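Local coordinates for protein dextranase (Pseudarthrobacter oxydans, PDB 6NZS) that hydrolyses internal alpha-1,6-glucosidic linkages of dextran, most likely as a family 49 glycoside hydrolase, at residues Y281-A293 against Q330-F342. Numbering follows the deposited sequence.
Sequences YGVLSGEQYVYEA and QGVTVAEPPYHSF
V283, L284 and S285 pair in parallel with T333, V334 and A335 through four backbone hydrogen bonds, made by G282, L284 and G286 to T333 and A335; the L284 N to T333 O bond, 2.8 Å long, is nearly straight. V283, S285, T333 and A335 place their side chains on one face, where the small CB of A335 fits beside V283 CG1 at 4.2 Å; apolar L284 and V334 suit the other, touching V262 and Y358 of neighbouring strands. S285 suits the strand's end because a short hydroxyl can reach the residue two places on. Its CB lies 4.1 Å from A335 CB; OG, swung anti to the backbone N (chi1 173°), donates to E287 OE1 at 2.6 Å, accepts from E287 N in an ST turn, and accepts from a water weakly bound to E336 OE1, a carboxylate also held by S58 and S62. With an alanine here, E287 N is likely to lose its side-chain acceptor and the E287 carboxylate, still bonded to Y261, to turn more freely. At G286 a side chain would collide with E336 O and P338. The rigid P338 ring packs CG against Y289 CB at 3.6 Å, while P338 O accepts from E292 N. At the far end, one water links Y281 OH, also hydrogen-bonded to P192 O, to Q330 NE2. Strands 260-263, 283-285 and 325-335 thus come from successive coils of a right-handed parallel beta-helix, the pectate-lyase-like solenoid of this family.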
ATOM      1  N   TYR A 281     -16.348  -3.010  -5.393  1.00  9.60           N
ATOM      2  CA  TYR A 281     -15.863  -3.355  -4.062  1.00 10.00           C
ATOM      3  C   TYR A 281     -15.557  -4.846  -3.890  1.00 11.98           C
ATOM      4  O   TYR A 281     -15.754  -5.386  -2.798  1.00 13.52           O
ATOM      5  CB  TYR A 281     -16.863  -2.889  -3.009  1.00  9.59           C
ATOM      6  CG  TYR A 281     -16.984  -1.386  -2.836  1.00  9.40           C
ATOM      7  CD1 TYR A 281     -15.868  -0.583  -2.617  1.00 10.81           C
ATOM      8  CD2 TYR A 281     -18.231  -0.778  -2.858  1.00 10.70           C
ATOM      9  CE1 TYR A 281     -15.997   0.788  -2.420  1.00 10.13           C
ATOM     10  CE2 TYR A 281     -18.366   0.579  -2.670  1.00 10.78           C
ATOM     11  CZ  TYR A 281     -17.256   1.360  -2.454  1.00  9.81           C
ATOM     12  OH  TYR A 281     -17.407   2.714  -2.238  1.00 11.46           O
ATOM     13  N   GLY A 282     -15.087  -5.526  -4.937  1.00 11.00           N
ATOM     14  CA  GLY A 282     -14.662  -6.906  -4.841  1.00 10.83           C
ATOM     15  C   GLY A 282     -13.162  -7.043  -4.619  1.00 10.36           C
ATOM     16  O   GLY A 282     -12.439  -6.071  -4.388  1.00 10.46           O
ATOM     17  N   VAL A 283     -12.690  -8.293  -4.691  1.00  9.27           N
ATOM     18  CA  VAL A 283     -11.293  -8.642  -4.432  1.00  9.61           C
ATOM     19  C   VAL A 283     -10.672  -9.240  -5.687  1.00  9.53           C
ATOM     20  O   VAL A 283     -11.277 -10.097  -6.341  1.00 10.59           O
ATOM     21  CB  VAL A 283     -11.168  -9.635  -3.257  1.00  9.38           C
ATOM     22  CG1 VAL A 283      -9.709 -10.017  -3.021  1.00 10.43           C
ATOM     23  CG2 VAL A 283     -11.779  -9.044  -1.998  1.00 10.79           C
ATOM     24  N   LEU A 284      -9.460  -8.796  -6.006  1.00  9.89           N
ATOM     25  CA  LEU A 284      -8.613  -9.394  -7.035  1.00  9.36           C
ATOM     26  C   LEU A 284      -7.366  -9.892  -6.315  1.00 10.19           C
ATOM     27  O   LEU A 284      -6.590  -9.086  -5.790  1.00 11.06           O
ATOM     28  CB  LEU A 284      -8.237  -8.359  -8.099  1.00 10.82           C
ATOM     29  CG  LEU A 284      -7.383  -8.868  -9.267  1.00 12.39           C
ATOM     30  CD1 LEU A 284      -8.154  -9.898 -10.074  1.00 14.68           C
ATOM     31  CD2 LEU A 284      -6.931  -7.712 -10.149  1.00 13.37           C
ATOM     32  N   SER A 285      -7.161 -11.211  -6.288  1.00 10.59           N
ATOM     33  CA  SER A 285      -6.098 -11.827  -5.502  1.00 10.32           C
ATOM     34  C   SER A 285      -5.094 -12.527  -6.407  1.00 12.09           C
ATOM     35  O   SER A 285      -5.483 -13.294  -7.293  1.00 12.07           O
ATOM     36  CB  SER A 285      -6.676 -12.843  -4.523  1.00 10.87           C
ATOM     37  OG  SER A 285      -5.614 -13.533  -3.892  1.00 12.04           O
ATOM     38  N   GLY A 286      -3.807 -12.283  -6.168  1.00 11.68           N
ATOM     39  CA  GLY A 286      -2.751 -12.943  -6.920  1.00 11.78           C
ATOM     40  C   GLY A 286      -2.212 -14.189  -6.243  1.00 12.85           C
ATOM     41  O   GLY A 286      -1.110 -14.647  -6.575  1.00 12.10           O
ATOM     42  N   GLU A 287      -2.999 -14.748  -5.314  1.00 11.79           N
ATOM     43  CA  GLU A 287      -2.539 -15.832  -4.449  1.00 11.70           C
ATOM     44  C   GLU A 287      -2.077 -17.067  -5.219  1.00 14.59           C
ATOM     45  O   GLU A 287      -1.249 -17.832  -4.705  1.00 13.45           O
ATOM     46  CB  GLU A 287      -3.661 -16.212  -3.483  1.00 12.20           C
ATOM     47  CG  GLU A 287      -4.871 -16.854  -4.151  1.00 12.79           C
ATOM     48  CD  GLU A 287      -6.084 -16.863  -3.243  1.00 14.96           C
ATOM     49  OE1 GLU A 287      -6.655 -15.776  -3.007  1.00 15.72           O
ATOM     50  OE2 GLU A 287      -6.471 -17.946  -2.762  1.00 15.55           O
ATOM     51  N   GLN A 288      -2.607 -17.303  -6.420  1.00 13.17           N
ATOM     52  CA  GLN A 288      -2.239 -18.504  -7.169  1.00 14.34           C
ATOM     53  C   GLN A 288      -0.908 -18.370  -7.892  1.00 16.74           C
ATOM     54  O   GLN A 288      -0.356 -19.388  -8.325  1.00 18.05           O
ATOM     55  CB  GLN A 288      -3.332 -18.885  -8.173  1.00 14.02           C
ATOM     56  CG  GLN A 288      -4.688 -19.098  -7.529  1.00 12.99           C
ATOM     57  CD  GLN A 288      -5.785 -19.490  -8.512  1.00 16.58           C
ATOM     58  OE1 GLN A 288      -5.986 -18.832  -9.526  1.00 16.06           O
ATOM     59  NE2 GLN A 288      -6.508 -20.554  -8.198  1.00 19.55           N
ATOM     60  N   TYR A 289      -0.373 -17.162  -8.023  1.00 14.60           N
ATOM     61  CA  TYR A 289       0.860 -16.946  -8.766  1.00 14.99           C
ATOM     62  C   TYR A 289       2.067 -17.091  -7.849  1.00 16.18           C
ATOM     63  O   TYR A 289       2.050 -16.640  -6.701  1.00 15.12           O
ATOM     64  CB  TYR A 289       0.873 -15.556  -9.408  1.00 14.97           C
ATOM     65  CG  TYR A 289      -0.268 -15.310 -10.372  1.00 15.29           C
ATOM     66  CD1 TYR A 289      -0.391 -16.057 -11.537  1.00 16.21           C
ATOM     67  CD2 TYR A 289      -1.217 -14.329 -10.118  1.00 13.57           C
ATOM     68  CE1 TYR A 289      -1.430 -15.845 -12.417  1.00 15.37           C
ATOM     69  CE2 TYR A 289      -2.254 -14.100 -10.994  1.00 14.52           C
ATOM     70  CZ  TYR A 289      -2.357 -14.862 -12.141  1.00 14.96           C
ATOM     71  OH  TYR A 289      -3.407 -14.632 -13.005  1.00 15.45           O
ATOM     72  N   VAL A 290       3.115 -17.729  -8.374  1.00 15.73           N
ATOM     73  CA  VAL A 290       4.387 -17.808  -7.669  1.00 16.37           C
ATOM     74  C   VAL A 290       5.042 -16.430  -7.645  1.00 15.42           C
ATOM     75  O   VAL A 290       4.790 -15.579  -8.510  1.00 14.21           O
ATOM     76  CB  VAL A 290       5.287 -18.854  -8.357  1.00 15.90           C
ATOM     77  CG1 VAL A 290       5.716 -18.371  -9.746  1.00 16.71           C
ATOM     78  CG2 VAL A 290       6.503 -19.185  -7.509  1.00 15.58           C
ATOM     79  N   TYR A 291       5.878 -16.197  -6.634  1.00 13.32           N
ATOM     80  CA  TYR A 291       6.722 -15.009  -6.609  1.00 13.74           C
ATOM     81  C   TYR A 291       7.457 -14.877  -7.931  1.00 16.12           C
ATOM     82  O   TYR A 291       8.043 -15.843  -8.421  1.00 15.24           O
ATOM     83  CB  TYR A 291       7.759 -15.159  -5.498  1.00 13.92           C
ATOM     84  CG  TYR A 291       8.778 -14.043  -5.393  1.00 14.07           C
ATOM     85  CD1 TYR A 291       8.385 -12.723  -5.202  1.00 14.16           C
ATOM     86  CD2 TYR A 291      10.144 -14.315  -5.460  1.00 14.33           C
ATOM     87  CE1 TYR A 291       9.315 -11.711  -5.078  1.00 12.78           C
ATOM     88  CE2 TYR A 291      11.082 -13.313  -5.338  1.00 14.16           C
ATOM     89  CZ  TYR A 291      10.673 -12.006  -5.145  1.00 13.41           C
ATOM     90  OH  TYR A 291      11.616 -11.008  -5.019  1.00 16.33           O
ATOM     91  N   GLU A 292       7.429 -13.671  -8.501  1.00 14.21           N
ATOM     92  CA  GLU A 292       8.116 -13.391  -9.764  1.00 16.52           C
ATOM     93  C   GLU A 292       7.674 -14.361 -10.857  1.00 19.41           C
ATOM     94  O   GLU A 292       8.484 -14.841 -11.658  1.00 19.43           O
ATOM     95  CB  GLU A 292       9.639 -13.378  -9.597  1.00 17.12           C
ATOM     96  CG  GLU A 292      10.215 -12.070  -9.061  1.00 19.47           C
ATOM     97  CD  GLU A 292      11.731 -12.094  -8.944  1.00 17.38           C
ATOM     98  OE1 GLU A 292      12.285 -13.168  -8.628  1.00 19.15           O
ATOM     99  OE2 GLU A 292      12.371 -11.044  -9.168  1.00 18.98           O
ATOM    100  N   ALA A 293       6.376 -14.660 -10.889  1.00 18.43           N
ATOM    101  CA  ALA A 293       5.808 -15.456 -11.970  1.00 18.95           C
ATOM    102  C   ALA A 293       6.062 -14.760 -13.301  1.00 19.04           C
ATOM    103  O   ALA A 293       5.597 -13.640 -13.526  1.00 19.77           O
ATOM    104  CB  ALA A 293       4.308 -15.641 -11.741  1.00 19.65           C
ATOM    105  N   GLN A 330     -11.270   2.163  -9.019  1.00  8.66           N
ATOM    106  CA  GLN A 330     -12.069   2.439  -7.830  1.00  9.17           C
ATOM    107  C   GLN A 330     -12.445   1.141  -7.142  1.00  9.37           C
ATOM    108  O   GLN A 330     -12.685   0.120  -7.796  1.00  9.94           O
ATOM    109  CB  GLN A 330     -13.358   3.200  -8.216  1.00  9.75           C
ATOM    110  CG  GLN A 330     -14.291   3.593  -7.052  1.00 10.51           C
ATOM    111  CD  GLN A 330     -15.243   2.480  -6.655  1.00 10.31           C
ATOM    112  OE1 GLN A 330     -15.448   1.519  -7.409  1.00 11.42           O
ATOM    113  NE2 GLN A 330     -15.826   2.597  -5.463  1.00 13.15           N
ATOM    114  N   GLY A 331     -12.505   1.193  -5.806  1.00  9.21           N
ATOM    115  CA  GLY A 331     -13.216   0.186  -5.040  1.00  9.59           C
ATOM    116  C   GLY A 331     -12.444  -1.077  -4.722  1.00  8.66           C
ATOM    117  O   GLY A 331     -12.526  -1.592  -3.603  1.00 10.31           O
ATOM    118  N   VAL A 332     -11.688  -1.576  -5.701  1.00  8.46           N
ATOM    119  CA  VAL A 332     -11.153  -2.934  -5.630  1.00  9.30           C
ATOM    120  C   VAL A 332     -10.110  -3.074  -4.529  1.00  9.36           C
ATOM    121  O   VAL A 332      -9.387  -2.125  -4.179  1.00  9.28           O
ATOM    122  CB  VAL A 332     -10.586  -3.388  -6.990  1.00  8.83           C
ATOM    123  CG1 VAL A 332     -11.680  -3.394  -8.054  1.00 11.59           C
ATOM    124  CG2 VAL A 332      -9.446  -2.495  -7.419  1.00 11.68           C
ATOM    125  N   THR A 333     -10.014  -4.292  -4.003  1.00  8.57           N
ATOM    126  CA  THR A 333      -8.951  -4.709  -3.096  1.00  8.91           C
ATOM    127  C   THR A 333      -8.058  -5.647  -3.888  1.00  9.46           C
ATOM    128  O   THR A 333      -8.531  -6.674  -4.383  1.00 10.76           O
ATOM    129  CB  THR A 333      -9.530  -5.458  -1.895  1.00  9.26           C
ATOM    130  OG1 THR A 333     -10.392  -4.585  -1.158  1.00  8.79           O
ATOM    131  CG2 THR A 333      -8.431  -5.947  -0.951  1.00  9.97           C
ATOM    132  N   VAL A 334      -6.783  -5.291  -4.001  1.00  9.59           N
ATOM    133  CA  VAL A 334      -5.770  -6.122  -4.645  1.00  9.97           C
ATOM    134  C   VAL A 334      -5.023  -6.862  -3.542  1.00 10.40           C
ATOM    135  O   VAL A 334      -4.379  -6.235  -2.692  1.00 10.43           O
ATOM    136  CB  VAL A 334      -4.815  -5.264  -5.492  1.00 10.62           C
ATOM    137  CG1 VAL A 334      -3.656  -6.110  -6.025  1.00 14.12           C
ATOM    138  CG2 VAL A 334      -5.591  -4.609  -6.633  1.00 11.91           C
ATOM    139  N   ALA A 335      -5.119  -8.191  -3.532  1.00 10.39           N
ATOM    140  CA  ALA A 335      -4.553  -9.008  -2.468  1.00 10.37           C
ATOM    141  C   ALA A 335      -3.440  -9.897  -2.999  1.00 12.43           C
ATOM    142  O   ALA A 335      -3.510 -10.391  -4.129  1.00 11.61           O
ATOM    143  CB  ALA A 335      -5.630  -9.895  -1.841  1.00 11.31           C
ATOM    144  N   GLU A 336      -2.427 -10.111  -2.162  1.00 11.99           N
ATOM    145  CA  GLU A 336      -1.377 -11.094  -2.408  1.00 12.15           C
ATOM    146  C   GLU A 336      -0.739 -11.015  -3.799  1.00 12.00           C
ATOM    147  O   GLU A 336      -0.701 -12.009  -4.534  1.00 13.15           O
ATOM    148  CB  GLU A 336      -1.879 -12.501  -2.120  1.00 14.91           C
ATOM    149  CG  GLU A 336      -1.242 -13.129  -0.913  1.00 17.31           C
ATOM    150  CD  GLU A 336      -1.908 -14.423  -0.506  1.00 12.10           C
ATOM    151  OE1 GLU A 336      -2.686 -14.422   0.466  1.00 14.18           O
ATOM    152  OE2 GLU A 336      -1.628 -15.443  -1.154  1.00 14.50           O
ATOM    153  N   PRO A 337      -0.201  -9.866  -4.180  1.00 10.23           N
ATOM    154  CA  PRO A 337       0.457  -9.759  -5.483  1.00 11.16           C
ATOM    155  C   PRO A 337       1.744 -10.569  -5.503  1.00 11.32           C
ATOM    156  O   PRO A 337       2.452 -10.667  -4.486  1.00 12.24           O
ATOM    157  CB  PRO A 337       0.746  -8.255  -5.602  1.00 11.56           C
ATOM    158  CG  PRO A 337       0.842  -7.783  -4.195  1.00 11.78           C
ATOM    159  CD  PRO A 337      -0.156  -8.596  -3.432  1.00 11.84           C
ATOM    160  N   PRO A 338       2.077 -11.180  -6.646  1.00 11.53           N
ATOM    161  CA  PRO A 338       3.365 -11.873  -6.787  1.00 13.49           C
ATOM    162  C   PRO A 338       4.502 -10.966  -7.237  1.00 13.30           C
ATOM    163  O   PRO A 338       5.666 -11.407  -7.240  1.00 13.42           O
ATOM    164  CB  PRO A 338       3.060 -12.904  -7.881  1.00 12.71           C
ATOM    165  CG  PRO A 338       2.074 -12.189  -8.769  1.00 11.82           C
ATOM    166  CD  PRO A 338       1.197 -11.397  -7.809  1.00 11.37           C
ATOM    167  N   TYR A 339       4.196  -9.720  -7.598  1.00 13.00           N
ATOM    168  CA  TYR A 339       5.164  -8.764  -8.136  1.00 12.79           C
ATOM    169  C   TYR A 339       4.546  -7.368  -8.006  1.00 14.25           C
ATOM    170  O   TYR A 339       3.691  -7.153  -7.143  1.00 13.72           O
ATOM    171  CB  TYR A 339       5.542  -9.174  -9.576  1.00 15.67           C
ATOM    172  CG  TYR A 339       6.845  -8.585 -10.082  1.00 16.24           C
ATOM    173  CD1 TYR A 339       8.055  -8.920  -9.491  1.00 18.13           C
ATOM    174  CD2 TYR A 339       6.862  -7.699 -11.156  1.00 19.09           C
ATOM    175  CE1 TYR A 339       9.251  -8.391  -9.954  1.00 20.98           C
ATOM    176  CE2 TYR A 339       8.054  -7.165 -11.628  1.00 19.91           C
ATOM    177  CZ  TYR A 339       9.244  -7.517 -11.022  1.00 21.66           C
ATOM    178  OH  TYR A 339      10.442  -6.997 -11.478  1.00 23.64           O
ATOM    179  N   HIS A 340       4.955  -6.434  -8.868  1.00 14.93           N
ATOM    180  CA  HIS A 340       4.424  -5.075  -8.778  1.00 14.88           C
ATOM    181  C   HIS A 340       2.912  -5.074  -8.970  1.00 14.57           C
ATOM    182  O   HIS A 340       2.361  -5.850  -9.758  1.00 15.42           O
ATOM    183  CB  HIS A 340       5.018  -4.162  -9.857  1.00 14.87           C
ATOM    184  CG  HIS A 340       6.505  -4.030  -9.812  1.00 17.22           C
ATOM    185  ND1 HIS A 340       7.211  -3.364 -10.793  1.00 20.77           N
ATOM    186  CD2 HIS A 340       7.423  -4.466  -8.919  1.00 19.18           C
ATOM    187  CE1 HIS A 340       8.500  -3.405 -10.507  1.00 21.61           C
ATOM    188  NE2 HIS A 340       8.656  -4.071  -9.378  1.00 20.86           N
ATOM    189  N   SER A 341       2.243  -4.147  -8.271  1.00 15.53           N
ATOM    190  CA  SER A 341       0.785  -4.068  -8.335  1.00 14.64           C
ATOM    191  C   SER A 341       0.289  -3.486  -9.655  1.00 13.02           C
ATOM    192  O   SER A 341      -0.727  -3.943 -10.188  1.00 15.71           O
ATOM    193  CB  SER A 341       0.244  -3.239  -7.161  1.00 17.05           C
ATOM    194  OG  SER A 341       0.712  -1.887  -7.194  1.00 16.36           O
ATOM    195  N   PHE A 342       0.976  -2.482 -10.195  1.00 12.68           N
ATOM    196  CA  PHE A 342       0.327  -1.637 -11.190  1.00 13.49           C
ATOM    197  C   PHE A 342       1.387  -0.990 -12.067  1.00 13.12           C
ATOM    198  O   PHE A 342       2.371  -0.458 -11.551  1.00 14.06           O
ATOM    199  CB  PHE A 342      -0.485  -0.549 -10.460  1.00 12.96           C
ATOM    200  CG  PHE A 342      -1.215   0.374 -11.385  1.00 11.53           C
ATOM    201  CD1 PHE A 342      -0.589   1.500 -11.897  1.00 13.38           C
ATOM    202  CD2 PHE A 342      -2.520   0.105 -11.758  1.00 14.43           C
ATOM    203  CE1 PHE A 342      -1.249   2.339 -12.773  1.00 15.54           C
ATOM    204  CE2 PHE A 342      -3.186   0.950 -12.638  1.00 13.09           C
ATOM    205  CZ  PHE A 342      -2.553   2.060 -13.134  1.00 14.11           C
TER
HETATM  206  O   HOH W   1     -15.800   4.502  -3.634  1.00 24.30           O
HETATM  207  O   HOH W   2     -12.804  -4.016  -2.438  1.00  9.39           O
HETATM  208  O   HOH W   3      -5.337 -13.422  -0.746  1.00 22.53           O